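Local coordinates for protein putative archaeal ammonia monooxygenase subunit B (Candidatus Nitrosocaldus yellowstonii, PDB 4O65) that forms the copper-binding cupredoxin domain of subunit B of a putative archaeal ammonia monooxygenase, a membrane enzyme that probably starts ammonia oxidation, at residues Thr26-Ala31 with Glu149-Glu154; Arg65-Val70 with Gly108-Tyr113; Asp73-Ile78 with Val102-Gly107; Arg90-Ser95 with Ser118-Gly123. One frame throughout, in Å; residues are numbered along the deposited sequence.

Interaction 1: residues Thr26-Ala31 with Glu149-Glu154; sequences TKAEFA and EGEPTE
The carboxylate of Glu-29 accepts the backbone N-H of Glu-151 at OE2, 3.0 Å away, on the anti side and 22° out of the carboxylate plane, while its OE1 pairs with Arg-33. The Glu-151 chain runs past Ala-28, its CG 3.8 Å from Ala-28 CB, and its carboxylate OE2 is bound by Ser-38. The contact is a capped helix N-terminus: Thr-26 is the N-cap of helix 27-35, and the extended segment 149-154, leaving the cupredoxin strand 137-149, lies against that first turn. Thr-26 N bonds to Glu-149 O at 3.0 Å, tying the cap to the end of that strand. Thr-26 OG1 accepts from Glu-29 N at 3.0 Å and donates to the carbonyl O of Glu-151, in the carbonyl plane, at a short 2.5 Å whose exact value should not be pressed. Its position between the backbone N and the carbonyl carbon (chi1 59°) brings the hydroxyl to both partners. Gly-150 has its CA 3.6 Å from Glu-29 OE2. Thr-153 OG1 faces the helix and is also hydrogen-bonded to Leu-120 O, beyond strand 110-119. Ala-28 N gives its hydrogen to Thr-153 OG1 over 3.1 Å, at an N-H...O angle of 157°.

Interaction 2: residues Arg65-Val70 with Gly108-Tyr113; sequences RLVSQV and GGEVPY
Ser-68 OG serves two backbone donors at the end of this strand pair: Gly-108 N across the contact at 3.1 Å and Val-70 N within its own segment at a longer 3.3 Å. The second bond makes an ST turn. OG is placed for it by lying opposite the backbone N about the CA-CB bond (chi1 169°). Gly-109 O then takes the N-H of Ser-68. From here the segments form an antiparallel ladder in the four-stranded sheet of the cupredoxin sandwich. Leu-66 and Val-111 are the hydrogen-bonded pair; Leu-66 N reaches Val-111 O at 2.7 Å, nearly straight (172°) although the donor stands above the carbonyl plane, and Val-111 N returns a bond to Leu-66 O. On the face shared by Arg-65, Val-67 and Glu-110, Arg-65 and Glu-110 run side by side. Arg-65 NH1 meets Glu-110 OE2 at 3.2 Å, a salt bridge at the guanidinium edge, and NH2 is taken by Glu-15 and Asp-16. Val-67 CG2 covers one guanidinium face near its rim. On the opposite face Leu-66 crosses Tyr-113 at about a right angle, its CD2 3.7 Å from Tyr-113 CD2, while the tyrosine hydroxyl bonds to Thr-129.

Interaction 3: residues Asp73-Ile78 with Val102-Gly107; sequences DLNAWI and VFTIPG
Ala-76 O lies over one face of the Phe-103 ring, 3.4 Å above its plane and offset toward the rim, while accepting the N-H of that same phenylalanine. The ring is brought there by a CG set between the backbone N and the carbonyl carbon (chi1 55°), which folds it back over the neighbouring strand. At its edge comes Ile-78, with CG2 4.0 Å from Phe-103 CE2. Beside this ring, Ile-105 CD1 packs against Ala-76 CB at 3.7 Å. These apolar groups share one side of an antiparallel pair in which Ala-76 with Phe-103 and Leu-74 with Ile-105 are hydrogen-bonded; Ile-105 N reaches Leu-74 O at 2.7 Å. The other side is mixed: Asn-75 faces Thr-104 in a non-hydrogen-bonded pair, and one water links them, 3.2 Å from Asn-75 OD1 and donating to it. Val-102 CG1 lies against Asn-75 CB, and the Val-102 and Trp-77 side chains lie side by side, CG2 4.2 Å from Trp-77 CE3. Further out, Asp-73 holds the end of the pair: its OD1 accepts from Gly-107 N at 2.9 Å, approached on the anti side, 21° out of the carboxylate plane. Strand 103-105 edges the mixed sheet, with strand 74-81 hydrogen-bonded on its far side to strand 123-133; Ile-105 and Ile-78 turn inward onto Val-111 and Tyr-113 of strand 110-119 in the facing sheet of the cupredoxin sandwich.

Interaction 4: residues Arg90-Ser95 with Ser118-Gly123; sequences RWEFIS and SALEPG
Trp-91 and Ala-119 make the close-packed part of this contact. Ala-119 CB sits over the six-membered ring of the indole, 4.0 Å from its centroid and 20° off the normal, a CH-pi contact, and Ala-119 CA lies above the same ring near its rim, 3.6 Å from Trp-91 CE3. Tyr-125 meets Trp-91 edge-to-face, and Ile-146 and Val-148 close in from strand 137-149. The adjoining Glu-92 and Ser-118 form a hydrogen-bonded antiparallel pair, Ser-118 N to Glu-92 O at 2.8 Å, with Glu-92 N returning to Ser-118 O. The ladder continues at Arg-90 O, which takes Leu-120 N at 2.8 Å and, weakly, Glu-121 N at 3.3 Å. Leu-120 crosses Glu-92 at about a right angle, its CD1 4.0 Å from Glu-92 CB; the carboxylate beyond pairs with Lys-27, and Ser-118 OG with Asp-58. The exposed Arg-90 side chain is looser. Its CG lies 3.8 Å from Glu-121 CG, and the bend at chi3 (81°) turns the guanidinium so that Glu-121 CB lies over one face near its rim. Arg-90 NH2 comes within 3.0 Å of Pro-122 O, yet the angle is too poor for a hydrogen bond. At the other end Ile-94 and Ser-95 both face Cys-116, which is disulfide-linked to Cys-51, forming a classic beta bulge in the edge strand of the cupredoxin sheet.

Followed from the N terminus, the chain begins interaction 1 at helix 27-35 and returns to it only at the end of strand 137-149, so interaction 1 closes the longest loop and encloses the other three. Interaction 2 pairs strands 59-68 and 110-119, and interaction 3, between strands 74-81 and 103-105, nests within it. The segments of interaction 4 alternate with those of both. Interactions 2 and 3 lie in the two facing sheets of the sandwich and touch through Leu-66 and Phe-103. At the other end, interactions 1 and 4 are joined by Lys-27 with Glu-92, tying the helix to edge strand 91-97. Strand 110-119 carries interactions 2 and 4, their centres about 26 Å apart.

Interaction 1: residues Thr26-Ala31 with Glu149-Glu154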
loop_
_atom_site.group_PDB
_atom_site.type_symbol
_atom_site.label_atom_id
_atom_site.label_comp_id
_atom_site.label_asym_id
_atom_site.label_seq_id
_atom_site.Cartn_x
_atom_site.Cartn_y
_atom_site.Cartn_z
ATOM N N THR A 26 -6.158 12.913 -1.809
ATOM C CA THR A 26 -6.985 11.678 -1.716
ATOM C C THR A 26 -7.495 11.235 -3.069
ATOM O O THR A 26 -7.517 12.038 -4.029
ATOM C CB THR A 26 -8.196 11.888 -0.798
ATOM O OG1 THR A 26 -8.963 12.967 -1.329
ATOM C CG2 THR A 26 -7.760 12.288 0.643
ATOM N N LYS A 27 -7.951 9.990 -3.169
ATOM C CA LYS A 27 -8.556 9.500 -4.416
ATOM C C LYS A 27 -9.766 10.373 -4.777
ATOM O O LYS A 27 -9.930 10.793 -5.941
ATOM C CB LYS A 27 -9.025 8.039 -4.258
ATOM C CG LYS A 27 -9.394 7.419 -5.600
ATOM C CD LYS A 27 -10.191 6.102 -5.524
ATOM C CE LYS A 27 -9.505 4.924 -4.862
ATOM N NZ LYS A 27 -10.402 3.711 -5.062
ATOM N N ALA A 28 -10.587 10.697 -3.772
ATOM C CA ALA A 28 -11.720 11.599 -4.046
ATOM C C ALA A 28 -11.290 12.989 -4.555
ATOM O O ALA A 28 -11.945 13.558 -5.480
ATOM C CB ALA A 28 -12.651 11.698 -2.817
ATOM N N GLU A 29 -10.249 13.566 -3.924
ATOM C CA GLU A 29 -9.789 14.912 -4.349
ATOM C C GLU A 29 -9.284 14.834 -5.812
ATOM O O GLU A 29 -9.564 15.735 -6.618
ATOM C CB GLU A 29 -8.663 15.441 -3.464
ATOM C CG GLU A 29 -8.310 16.916 -3.712
ATOM C CD GLU A 29 -9.447 17.880 -3.379
ATOM O OE1 GLU A 29 -9.445 18.946 -3.997
ATOM O OE2 GLU A 29 -10.331 17.596 -2.521
ATOM N N PHE A 30 -8.603 13.743 -6.133
ATOM C CA PHE A 30 -8.134 13.543 -7.513
ATOM C C PHE A 30 -9.304 13.376 -8.494
ATOM O O PHE A 30 -9.313 14.012 -9.559
ATOM C CB PHE A 30 -7.201 12.334 -7.644
ATOM C CG PHE A 30 -6.814 12.078 -9.072
ATOM C CD1 PHE A 30 -5.900 12.920 -9.728
ATOM C CD2 PHE A 30 -7.385 10.990 -9.770
ATOM C CE1 PHE A 30 -5.534 12.682 -11.063
ATOM C CE2 PHE A 30 -7.015 10.754 -11.111
ATOM C CZ PHE A 30 -6.078 11.596 -11.737
ATOM N N ALA A 31 -10.303 12.600 -8.099
ATOM C CA ALA A 31 -11.526 12.435 -8.937
ATOM C C ALA A 31 -12.226 13.764 -9.163
ATOM O O ALA A 31 -12.657 14.094 -10.291
ATOM C CB ALA A 31 -12.476 11.442 -8.294
ATOM N N GLU A 149 -3.629 15.444 1.472
ATOM C CA GLU A 149 -4.629 16.527 1.555
ATOM C C GLU A 149 -5.850 16.203 0.727
ATOM O O GLU A 149 -5.819 15.369 -0.177
ATOM C CB GLU A 149 -4.035 17.829 1.043
ATOM C CG GLU A 149 -2.789 18.223 1.797
ATOM C CD GLU A 149 -2.260 19.545 1.308
ATOM O OE1 GLU A 149 -1.722 19.626 0.182
ATOM O OE2 GLU A 149 -2.396 20.515 2.057
ATOM N N GLY A 150 -6.940 16.891 1.011
ATOM C CA GLY A 150 -8.106 16.745 0.132
ATOM C C GLY A 150 -9.310 16.109 0.772
ATOM O O GLY A 150 -9.277 15.676 1.941
ATOM N N GLU A 151 -10.398 16.047 0.011
ATOM C CA GLU A 151 -11.653 15.608 0.630
ATOM C C GLU A 151 -11.611 14.123 0.941
ATOM O O GLU A 151 -10.940 13.311 0.240
ATOM C CB GLU A 151 -12.861 16.001 -0.217
ATOM C CG GLU A 151 -12.959 15.230 -1.495
ATOM C CD GLU A 151 -14.054 15.775 -2.412
ATOM O OE1 GLU A 151 -14.599 16.875 -2.164
ATOM O OE2 GLU A 151 -14.359 15.086 -3.391
ATOM N N PRO A 152 -12.308 13.726 2.013
ATOM C CA PRO A 152 -12.388 12.308 2.363
ATOM C C PRO A 152 -13.003 11.504 1.230
ATOM O O PRO A 152 -13.937 11.974 0.585
ATOM C CB PRO A 152 -13.336 12.302 3.598
ATOM C CG PRO A 152 -13.128 13.649 4.172
ATOM C CD PRO A 152 -12.995 14.596 2.999
ATOM N N THR A 153 -12.521 10.299 0.988
ATOM C CA THR A 153 -13.072 9.437 -0.052
ATOM C C THR A 153 -14.206 8.614 0.602
ATOM O O THR A 153 -13.999 7.906 1.617
ATOM C CB THR A 153 -12.010 8.503 -0.648
ATOM O OG1 THR A 153 -10.905 9.313 -1.057
ATOM C CG2 THR A 153 -12.539 7.703 -1.857
ATOM N N GLU A 154 -15.365 8.663 -0.022
ATOM C CA GLU A 154 -16.530 7.916 0.470
ATOM C C GLU A 154 -16.391 6.416 0.229
ATOM O O GLU A 154 -15.637 5.932 -0.660
ATOM C CB GLU A 154 -17.793 8.444 -0.234
ATOM C CG GLU A 154 -17.841 7.982 -1.700
ATOM C CD GLU A 154 -18.914 8.654 -2.558
ATOM O OE1 GLU A 154 -19.687 7.927 -3.213
ATOM O OE2 GLU A 154 -18.995 9.901 -2.602
#

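Interaction 2: residues Arg65-Val70 with Gly108-Tyr113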
loop_
_atom_site.group_PDB
_atom_site.type_symbol
_atom_site.label_atom_id
_atom_site.label_comp_id
_atom_site.label_asym_id
_atom_site.label_seq_id
_atom_site.Cartn_x
_atom_site.Cartn_y
_atom_site.Cartn_z
ATOM N N ARG A 65 13.656 -4.312 -0.850
ATOM C CA ARG A 65 14.054 -5.675 -1.089
ATOM C C ARG A 65 13.894 -6.380 0.252
ATOM O O ARG A 65 14.162 -5.770 1.288
ATOM C CB ARG A 65 15.578 -5.763 -1.457
ATOM C CG ARG A 65 16.059 -5.068 -2.722
ATOM C CD ARG A 65 17.600 -5.380 -2.946
ATOM N NE ARG A 65 18.343 -4.907 -1.746
ATOM C CZ ARG A 65 19.338 -5.548 -1.109
ATOM N NH1 ARG A 65 19.822 -6.719 -1.546
ATOM N NH2 ARG A 65 19.897 -4.993 -0.036
ATOM N N LEU A 66 13.390 -7.614 0.212
ATOM C CA LEU A 66 13.256 -8.452 1.431
ATOM C C LEU A 66 14.439 -9.397 1.404
ATOM O O LEU A 66 14.688 -10.078 0.386
ATOM C CB LEU A 66 11.970 -9.248 1.379
ATOM C CG LEU A 66 10.748 -8.378 1.128
ATOM C CD1 LEU A 66 9.489 -9.253 0.960
ATOM C CD2 LEU A 66 10.518 -7.390 2.293
ATOM N N VAL A 67 15.213 -9.370 2.481
ATOM C CA VAL A 67 16.475 -10.127 2.492
ATOM C C VAL A 67 16.468 -11.140 3.617
ATOM O O VAL A 67 16.431 -10.797 4.828
ATOM C CB VAL A 67 17.671 -9.172 2.614
ATOM C CG1 VAL A 67 18.983 -9.997 2.669
ATOM C CG2 VAL A 67 17.650 -8.169 1.473
ATOM N N SER A 68 16.490 -12.417 3.244
ATOM C CA SER A 68 16.371 -13.503 4.247
ATOM C C SER A 68 17.681 -13.782 4.957
ATOM O O SER A 68 18.728 -13.843 4.317
ATOM C CB SER A 68 15.899 -14.801 3.555
ATOM O OG SER A 68 16.009 -15.941 4.414
ATOM N N GLN A 69 17.612 -13.940 6.283
ATOM C CA GLN A 69 18.742 -14.316 7.114
ATOM C C GLN A 69 18.602 -15.705 7.704
ATOM O O GLN A 69 19.401 -16.116 8.569
ATOM C CB GLN A 69 18.922 -13.258 8.200
ATOM C CG GLN A 69 19.109 -11.888 7.519
ATOM C CD GLN A 69 19.573 -10.793 8.444
ATOM O OE1 GLN A 69 18.869 -10.414 9.411
ATOM N NE2 GLN A 69 20.766 -10.259 8.156
ATOM N N VAL A 70 17.644 -16.473 7.206
ATOM C CA VAL A 70 17.425 -17.838 7.742
ATOM C C VAL A 70 17.777 -18.890 6.671
ATOM O O VAL A 70 17.890 -18.587 5.485
ATOM C CB VAL A 70 15.965 -18.087 8.216
ATOM C CG1 VAL A 70 15.531 -17.065 9.277
ATOM C CG2 VAL A 70 15.026 -17.996 7.050
ATOM N N GLY A 108 18.053 -17.490 2.665
ATOM C CA GLY A 108 19.264 -16.747 2.394
ATOM C C GLY A 108 19.203 -15.888 1.133
ATOM O O GLY A 108 20.230 -15.343 0.718
ATOM N N GLY A 109 18.020 -15.783 0.529
ATOM C CA GLY A 109 17.848 -15.104 -0.766
ATOM C C GLY A 109 17.167 -13.751 -0.579
ATOM O O GLY A 109 17.103 -13.217 0.540
ATOM N N GLU A 110 16.747 -13.168 -1.700
ATOM C CA GLU A 110 16.327 -11.747 -1.755
ATOM C C GLU A 110 15.061 -11.742 -2.593
ATOM O O GLU A 110 15.013 -12.422 -3.640
ATOM C CB GLU A 110 17.385 -10.897 -2.516
ATOM C CG GLU A 110 18.359 -9.975 -1.743
ATOM C CD GLU A 110 19.798 -10.506 -1.581
ATOM O OE1 GLU A 110 19.953 -11.705 -1.264
ATOM O OE2 GLU A 110 20.803 -9.745 -1.738
ATOM N N VAL A 111 14.071 -10.926 -2.198
ATOM C CA VAL A 111 12.843 -10.785 -2.986
ATOM C C VAL A 111 12.643 -9.246 -3.141
ATOM O O VAL A 111 12.344 -8.556 -2.138
ATOM C CB VAL A 111 11.628 -11.443 -2.262
ATOM C CG1 VAL A 111 10.314 -11.157 -3.002
ATOM C CG2 VAL A 111 11.828 -12.969 -2.223
ATOM N N PRO A 112 12.775 -8.713 -4.380
ATOM C CA PRO A 112 12.393 -7.287 -4.558
ATOM C C PRO A 112 10.907 -7.150 -4.405
ATOM O O PRO A 112 10.142 -8.091 -4.759
ATOM C CB PRO A 112 12.827 -6.940 -6.020
ATOM C CG PRO A 112 13.155 -8.253 -6.654
ATOM C CD PRO A 112 13.424 -9.296 -5.580
ATOM N N TYR A 113 10.455 -6.023 -3.841
ATOM C CA TYR A 113 8.983 -5.826 -3.712
ATOM C C TYR A 113 8.592 -4.444 -4.207
ATOM O O TYR A 113 9.423 -3.504 -4.220
ATOM C CB TYR A 113 8.526 -6.046 -2.236
ATOM C CG TYR A 113 8.906 -4.923 -1.292
ATOM C CD1 TYR A 113 8.038 -3.842 -1.075
ATOM C CD2 TYR A 113 10.082 -5.011 -0.512
ATOM C CE1 TYR A 113 8.407 -2.783 -0.208
ATOM C CE2 TYR A 113 10.429 -4.010 0.369
ATOM C CZ TYR A 113 9.583 -2.921 0.541
ATOM O OH TYR A 113 9.968 -1.954 1.415
#

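Interaction 3: residues Asp73-Ile78 with Val102-Gly107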
loop_
_atom_site.group_PDB
_atom_site.type_symbol
_atom_site.label_atom_id
_atom_site.label_comp_id
_atom_site.label_asym_id
_atom_site.label_seq_id
_atom_site.Cartn_x
_atom_site.Cartn_y
_atom_site.Cartn_z
ATOM N N ASP A 73 13.353 -21.687 3.286
ATOM C CA ASP A 73 12.291 -20.868 2.695
ATOM C C ASP A 73 11.218 -20.501 3.720
ATOM O O ASP A 73 10.877 -21.301 4.615
ATOM C CB ASP A 73 11.611 -21.598 1.543
ATOM C CG ASP A 73 12.555 -21.846 0.367
ATOM O OD1 ASP A 73 13.741 -21.417 0.379
ATOM O OD2 ASP A 73 12.079 -22.491 -0.597
ATOM N N LEU A 74 10.761 -19.262 3.612
ATOM C CA LEU A 74 9.653 -18.748 4.433
ATOM C C LEU A 74 8.522 -18.283 3.581
ATOM O O LEU A 74 8.737 -17.821 2.434
ATOM C CB LEU A 74 10.127 -17.520 5.249
ATOM C CG LEU A 74 11.210 -17.815 6.287
ATOM C CD1 LEU A 74 11.737 -16.524 6.896
ATOM C CD2 LEU A 74 10.652 -18.687 7.421
ATOM N N ASN A 75 7.321 -18.323 4.155
ATOM C CA ASN A 75 6.125 -17.743 3.518
ATOM C C ASN A 75 5.808 -16.405 4.182
ATOM O O ASN A 75 5.962 -16.283 5.387
ATOM C CB ASN A 75 4.898 -18.641 3.680
ATOM C CG ASN A 75 5.055 -19.897 2.887
ATOM O OD1 ASN A 75 5.720 -19.870 1.872
ATOM N ND2 ASN A 75 4.541 -21.012 3.395
ATOM N N ALA A 76 5.412 -15.441 3.366
ATOM C CA ALA A 76 5.189 -14.080 3.855
ATOM C C ALA A 76 4.141 -13.320 3.057
ATOM O O ALA A 76 3.809 -13.674 1.915
ATOM C CB ALA A 76 6.520 -13.330 3.843
ATOM N N TRP A 77 3.618 -12.244 3.670
ATOM C CA TRP A 77 2.811 -11.263 2.942
ATOM C C TRP A 77 3.215 -9.862 3.395
ATOM O O TRP A 77 3.860 -9.685 4.452
ATOM C CB TRP A 77 1.324 -11.504 3.159
ATOM C CG TRP A 77 0.851 -11.479 4.594
ATOM C CD1 TRP A 77 0.213 -10.433 5.272
ATOM C CD2 TRP A 77 0.892 -12.590 5.536
ATOM N NE1 TRP A 77 -0.079 -10.814 6.566
ATOM C CE2 TRP A 77 0.295 -12.107 6.772
ATOM C CE3 TRP A 77 1.405 -13.892 5.490
ATOM C CZ2 TRP A 77 0.207 -12.918 7.912
ATOM C CZ3 TRP A 77 1.308 -14.694 6.647
ATOM C CH2 TRP A 77 0.714 -14.206 7.817
ATOM N N ILE A 78 2.907 -8.880 2.542
ATOM C CA ILE A 78 3.387 -7.555 2.739
ATOM C C ILE A 78 2.239 -6.553 2.756
ATOM O O ILE A 78 1.231 -6.756 2.087
ATOM C CB ILE A 78 4.400 -7.260 1.619
ATOM C CG1 ILE A 78 5.137 -5.966 1.856
ATOM C CG2 ILE A 78 3.778 -7.324 0.197
ATOM C CD1 ILE A 78 6.497 -6.131 1.165
ATOM N N VAL A 102 0.104 -14.705 -0.397
ATOM C CA VAL A 102 1.319 -15.130 0.329
ATOM C C VAL A 102 2.371 -15.476 -0.734
ATOM O O VAL A 102 2.040 -16.009 -1.824
ATOM C CB VAL A 102 0.975 -16.346 1.199
ATOM C CG1 VAL A 102 2.178 -16.913 1.876
ATOM C CG2 VAL A 102 -0.104 -15.992 2.225
ATOM N N PHE A 103 3.637 -15.175 -0.469
ATOM C CA PHE A 103 4.701 -15.574 -1.402
ATOM C C PHE A 103 5.868 -16.202 -0.662
ATOM O O PHE A 103 5.945 -16.126 0.591
ATOM C CB PHE A 103 5.158 -14.388 -2.241
ATOM C CG PHE A 103 5.590 -13.210 -1.406
ATOM C CD1 PHE A 103 6.918 -13.129 -0.948
ATOM C CD2 PHE A 103 4.685 -12.206 -1.066
ATOM C CE1 PHE A 103 7.324 -12.065 -0.142
ATOM C CE2 PHE A 103 5.099 -11.121 -0.246
ATOM C CZ PHE A 103 6.438 -11.060 0.176
ATOM N N THR A 104 6.809 -16.795 -1.408
ATOM C CA THR A 104 7.956 -17.436 -0.782
ATOM C C THR A 104 9.167 -16.528 -0.755
ATOM O O THR A 104 9.499 -15.882 -1.768
ATOM C CB THR A 104 8.363 -18.723 -1.540
ATOM O OG1 THR A 104 7.245 -19.608 -1.497
ATOM C CG2 THR A 104 9.573 -19.409 -0.883
ATOM N N ILE A 105 9.855 -16.532 0.384
ATOM C CA ILE A 105 11.133 -15.879 0.456
ATOM C C ILE A 105 12.198 -16.953 0.574
ATOM O O ILE A 105 12.230 -17.686 1.561
ATOM C CB ILE A 105 11.232 -14.913 1.663
ATOM C CG1 ILE A 105 10.124 -13.867 1.549
ATOM C CG2 ILE A 105 12.606 -14.230 1.648
ATOM C CD1 ILE A 105 10.033 -12.958 2.755
ATOM N N PRO A 106 13.034 -17.104 -0.471
ATOM C CA PRO A 106 13.952 -18.245 -0.422
ATOM C C PRO A 106 14.953 -18.082 0.696
ATOM O O PRO A 106 15.408 -16.984 0.973
ATOM C CB PRO A 106 14.713 -18.196 -1.773
ATOM C CG PRO A 106 14.056 -17.135 -2.585
ATOM C CD PRO A 106 13.103 -16.340 -1.735
ATOM N N GLY A 107 15.326 -19.192 1.291
ATOM C CA GLY A 107 16.368 -19.210 2.312
ATOM C C GLY A 107 17.660 -18.518 1.910
ATOM O O GLY A 107 18.282 -18.875 0.911
HETATM O O HOH W 1 4.145 -18.965 -0.767
#

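Interaction 4: residues Arg90-Ser95 with Ser118-Gly123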
loop_
_atom_site.group_PDB
_atom_site.type_symbol
_atom_site.label_atom_id
_atom_site.label_comp_id
_atom_site.label_asym_id
_atom_site.label_seq_id
_atom_site.Cartn_x
_atom_site.Cartn_y
_atom_site.Cartn_z
ATOM N N ARG A 90 -7.691 3.825 5.450
ATOM C CA ARG A 90 -7.262 5.155 5.025
ATOM C C ARG A 90 -6.459 5.083 3.734
ATOM O O ARG A 90 -6.256 6.128 3.104
ATOM C CB ARG A 90 -6.511 5.886 6.129
ATOM C CG ARG A 90 -7.624 6.373 7.094
ATOM C CD ARG A 90 -7.260 6.646 8.524
ATOM N NE ARG A 90 -6.653 7.957 8.668
ATOM C CZ ARG A 90 -7.303 9.114 8.773
ATOM N NH1 ARG A 90 -8.633 9.154 8.745
ATOM N NH2 ARG A 90 -6.595 10.239 8.907
ATOM N N TRP A 91 -6.001 3.861 3.403
ATOM C CA TRP A 91 -5.209 3.552 2.172
ATOM C C TRP A 91 -5.800 2.339 1.532
ATOM O O TRP A 91 -6.432 1.531 2.229
ATOM C CB TRP A 91 -3.758 3.224 2.548
ATOM C CG TRP A 91 -3.023 4.436 3.070
ATOM C CD1 TRP A 91 -3.078 4.967 4.352
ATOM C CD2 TRP A 91 -2.194 5.344 2.310
ATOM N NE1 TRP A 91 -2.327 6.108 4.460
ATOM C CE2 TRP A 91 -1.743 6.389 3.261
ATOM C CE3 TRP A 91 -1.767 5.399 0.987
ATOM C CZ2 TRP A 91 -0.913 7.431 2.881
ATOM C CZ3 TRP A 91 -0.905 6.440 0.619
ATOM C CH2 TRP A 91 -0.484 7.437 1.538
ATOM N N GLU A 92 -5.628 2.182 0.224
ATOM C CA GLU A 92 -6.149 1.035 -0.503
ATOM C C GLU A 92 -5.026 0.462 -1.364
ATOM O O GLU A 92 -4.358 1.234 -2.063
ATOM C CB GLU A 92 -7.249 1.581 -1.419
ATOM C CG GLU A 92 -7.953 0.563 -2.267
ATOM C CD GLU A 92 -9.168 1.216 -2.854
ATOM O OE1 GLU A 92 -9.041 1.866 -3.907
ATOM O OE2 GLU A 92 -10.211 1.173 -2.174
ATOM N N PHE A 93 -4.851 -0.867 -1.407
ATOM C CA PHE A 93 -3.928 -1.445 -2.383
ATOM C C PHE A 93 -4.429 -1.316 -3.816
ATOM O O PHE A 93 -5.633 -1.453 -4.113
ATOM C CB PHE A 93 -3.476 -2.894 -2.066
ATOM C CG PHE A 93 -2.259 -2.942 -1.170
ATOM C CD1 PHE A 93 -0.972 -2.840 -1.715
ATOM C CD2 PHE A 93 -2.400 -2.976 0.226
ATOM C CE1 PHE A 93 0.153 -2.849 -0.905
ATOM C CE2 PHE A 93 -1.272 -2.982 1.046
ATOM C CZ PHE A 93 0.002 -2.911 0.481
ATOM N N ILE A 94 -3.491 -0.994 -4.689
ATOM C CA ILE A 94 -3.718 -1.023 -6.108
ATOM C C ILE A 94 -3.038 -2.291 -6.642
ATOM O O ILE A 94 -3.630 -3.007 -7.462
ATOM C CB ILE A 94 -3.155 0.223 -6.825
ATOM C CG1 ILE A 94 -3.960 1.463 -6.413
ATOM C CG2 ILE A 94 -3.104 -0.002 -8.365
ATOM C CD1 ILE A 94 -3.265 2.778 -6.759
ATOM N N SER A 95 -1.790 -2.543 -6.216
ATOM C CA SER A 95 -1.067 -3.674 -6.688
ATOM C C SER A 95 0.100 -3.999 -5.751
ATOM O O SER A 95 0.530 -3.190 -4.920
ATOM C CB SER A 95 -0.565 -3.477 -8.135
ATOM O OG SER A 95 0.429 -2.453 -8.212
ATOM N N SER A 118 -3.436 3.671 -3.107
ATOM C CA SER A 118 -4.189 4.909 -3.231
ATOM C C SER A 118 -4.446 5.481 -1.824
ATOM O O SER A 118 -4.901 4.749 -0.912
ATOM C CB SER A 118 -5.550 4.600 -3.870
ATOM O OG SER A 118 -6.302 5.795 -3.834
ATOM N N ALA A 119 -4.103 6.747 -1.602
ATOM C CA ALA A 119 -4.499 7.413 -0.350
ATOM C C ALA A 119 -5.986 7.716 -0.396
ATOM O O ALA A 119 -6.468 8.400 -1.333
ATOM C CB ALA A 119 -3.734 8.730 -0.211
ATOM N N LEU A 120 -6.721 7.276 0.629
ATOM C CA LEU A 120 -8.198 7.522 0.654
ATOM C C LEU A 120 -8.634 8.700 1.524
ATOM O O LEU A 120 -9.647 9.404 1.219
ATOM C CB LEU A 120 -8.926 6.249 1.118
ATOM C CG LEU A 120 -8.710 4.980 0.323
ATOM C CD1 LEU A 120 -9.495 3.818 0.946
ATOM C CD2 LEU A 120 -9.146 5.181 -1.130
ATOM N N GLU A 121 -7.894 8.969 2.604
ATOM C CA GLU A 121 -8.376 9.948 3.582
ATOM C C GLU A 121 -7.274 10.893 3.978
ATOM O O GLU A 121 -6.065 10.475 4.051
ATOM C CB GLU A 121 -8.963 9.211 4.832
ATOM C CG GLU A 121 -9.875 8.043 4.477
ATOM C CD GLU A 121 -11.175 8.475 3.788
ATOM O OE1 GLU A 121 -11.523 9.665 3.878
ATOM O OE2 GLU A 121 -11.851 7.617 3.170
ATOM N N PRO A 122 -7.631 12.161 4.212
ATOM C CA PRO A 122 -6.634 13.161 4.515
ATOM C C PRO A 122 -5.984 12.895 5.892
ATOM O O PRO A 122 -6.614 12.276 6.773
ATOM C CB PRO A 122 -7.433 14.478 4.500
ATOM C CG PRO A 122 -8.746 14.072 4.994
ATOM C CD PRO A 122 -8.995 12.747 4.275
ATOM N N GLY A 123 -4.730 13.306 6.018
ATOM C CA GLY A 123 -4.032 13.166 7.273
ATOM C C GLY A 123 -2.533 13.149 7.062
ATOM O O GLY A 123 -2.041 13.202 5.933
#